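Local coordinates for uncharacterized protein TCIL3000_10_9440 (Trypanosoma congolense, PDB 5KMX) that is of unknown function but is an insect-stage surface antigen with a bilobed ectodomain that may act as a sensor, at residues Leu45-Pro48 with Ser52-Thr55. Residues are numbered along the deposited sequence; the frame is centred on the assembly and turned at random.
Sequences LNVP and SIPT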
ATOM      1  N   LEU A  45      -5.373  15.330  -0.836  1.00 70.91           N
ATOM      2  CA  LEU A  45      -4.211  14.945  -0.046  1.00 70.15           C
ATOM      3  C   LEU A  45      -3.802  16.113   0.848  1.00 72.31           C
ATOM      4  O   LEU A  45      -3.349  17.148   0.358  1.00 73.58           O
ATOM      5  CB  LEU A  45      -3.054  14.534  -0.962  1.00 71.81           C
ATOM      6  CG  LEU A  45      -2.136  13.402  -0.501  1.00 68.42           C
ATOM      7  CD1 LEU A  45      -2.890  12.084  -0.414  1.00 69.08           C
ATOM      8  CD2 LEU A  45      -0.950  13.279  -1.449  1.00 65.39           C
ATOM      9  N   ASN A  46      -3.972  15.945   2.157  1.00 79.99           N
ATOM     10  CA  ASN A  46      -3.687  17.013   3.114  1.00 84.94           C
ATOM     11  C   ASN A  46      -2.276  16.924   3.685  1.00 79.59           C
ATOM     12  O   ASN A  46      -1.998  16.102   4.558  1.00 80.22           O
ATOM     13  CB  ASN A  46      -4.706  16.989   4.253  1.00 95.14           C
ATOM     14  CG  ASN A  46      -5.913  17.864   3.970  1.00107.95           C
ATOM     15  OD1 ASN A  46      -5.870  19.077   4.169  1.00110.08           O
ATOM     16  ND2 ASN A  46      -6.996  17.251   3.504  1.00104.04           N
ATOM     17  N   VAL A  47      -1.393  17.778   3.173  1.00 77.14           N
ATOM     18  CA  VAL A  47      -0.011  17.859   3.634  1.00 83.89           C
ATOM     19  C   VAL A  47       0.292  19.303   4.045  1.00 91.31           C
ATOM     20  O   VAL A  47      -0.092  20.238   3.337  1.00 86.97           O
ATOM     21  CB  VAL A  47       0.977  17.385   2.539  1.00 84.25           C
ATOM     22  CG1 VAL A  47       0.638  18.014   1.196  1.00 88.68           C
ATOM     23  CG2 VAL A  47       2.420  17.681   2.931  1.00 84.64           C
ATOM     24  N   PRO A  48       0.969  19.496   5.195  1.00 92.42           N
ATOM     25  CA  PRO A  48       1.250  20.854   5.683  1.00 85.97           C
ATOM     26  C   PRO A  48       1.964  21.752   4.672  1.00 91.94           C
ATOM     27  O   PRO A  48       2.895  21.308   4.000  1.00 94.75           O
ATOM     28  CB  PRO A  48       2.150  20.607   6.899  1.00 85.56           C
ATOM     29  CG  PRO A  48       1.771  19.263   7.377  1.00 82.89           C
ATOM     30  CD  PRO A  48       1.433  18.471   6.151  1.00 85.13           C
ATOM     31  N   SER A  52      -5.117  22.149  -0.692  1.00 92.66           N
ATOM     32  CA  SER A  52      -5.630  20.789  -0.849  1.00 86.91           C
ATOM     33  C   SER A  52      -5.202  20.175  -2.183  1.00 85.91           C
ATOM     34  O   SER A  52      -5.537  20.683  -3.252  1.00 84.63           O
ATOM     35  CB  SER A  52      -7.154  20.777  -0.732  1.00 88.63           C
ATOM     36  OG  SER A  52      -7.561  21.057   0.596  1.00 96.83           O
ATOM     37  N   ILE A  53      -4.454  19.078  -2.102  1.00 80.92           N
ATOM     38  CA  ILE A  53      -3.867  18.443  -3.280  1.00 74.92           C
ATOM     39  C   ILE A  53      -4.792  17.373  -3.857  1.00 68.88           C
ATOM     40  O   ILE A  53      -5.249  16.497  -3.127  1.00 67.36           O
ATOM     41  CB  ILE A  53      -2.509  17.796  -2.942  1.00 74.14           C
ATOM     42  CG1 ILE A  53      -1.549  18.848  -2.387  1.00 68.41           C
ATOM     43  CG2 ILE A  53      -1.917  17.107  -4.176  1.00 71.19           C
ATOM     44  CD1 ILE A  53      -0.228  18.290  -1.925  1.00 74.05           C
ATOM     45  N   PRO A  54      -5.054  17.426  -5.174  1.00 69.16           N
ATOM     46  CA  PRO A  54      -5.966  16.451  -5.780  1.00 65.76           C
ATOM     47  C   PRO A  54      -5.322  15.089  -6.037  1.00 64.75           C
ATOM     48  O   PRO A  54      -4.312  15.016  -6.734  1.00 62.12           O
ATOM     49  CB  PRO A  54      -6.347  17.116  -7.101  1.00 66.92           C
ATOM     50  CG  PRO A  54      -5.139  17.905  -7.469  1.00 65.24           C
ATOM     51  CD  PRO A  54      -4.545  18.388  -6.170  1.00 75.13           C
ATOM     52  N   THR A  55      -5.909  14.033  -5.481  1.00 68.89           N
ATOM     53  CA  THR A  55      -5.492  12.664  -5.772  1.00 61.36           C
ATOM     54  C   THR A  55      -6.683  11.900  -6.339  1.00 60.55           C
ATOM     55  O   THR A  55      -7.765  11.904  -5.751  1.00 63.03           O
ATOM     56  CB  THR A  55      -4.944  11.941  -4.520  1.00 65.51           C
ATOM     57  OG1 THR A  55      -4.807  10.540  -4.795  1.00 59.28           O
ATOM     58  CG2 THR A  55      -5.868  12.130  -3.322  1.00 59.92           C
TER
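Leu-45 and Ile-53 face each other as an antiparallel hydrogen-bonded pair, each giving and accepting through its main chain. Leu-45 N donates to Ile-53 O over 2.6 Å, nearly straight at 161° and in the carbonyl plane; the return bond from Ile-53 N to Leu-45 O is weak, at 3.3 Å. The pair ends the ladder of a beta hairpin that joins strand 36-45 to strand 53-63, within the larger mixed sheet, where 53-63 also pairs with strand 197-204, and Asn-46 to Ser-52 make up its connecting loop.

The apolar contacts gather on the face that carries Leu-45 and Ile-53, with Leu-45 CB 3.9 Å from Ile-53 CB. With CG1 beside the backbone N (chi1 -58°) and the chain then extended, Ile-53 sends CD1 across to Val-47 CG1, a close approach whose exact length is uncertain. Leu-45 CD1 meets Thr-55 CG2 at 4.2 Å, the two side chains crossing at about a right angle. Apolar side chains suit this face because helix 208-216 covers Leu-45 with Phe-209 and Phe-212, while helix 11-20 sets Phe-14 and Val-18 against Ile-53. Thr-55 meets an apolar and a polar neighbour at once: CG2 lies against Leu-45, and OG1 hydrogen-bonds to Asp-207.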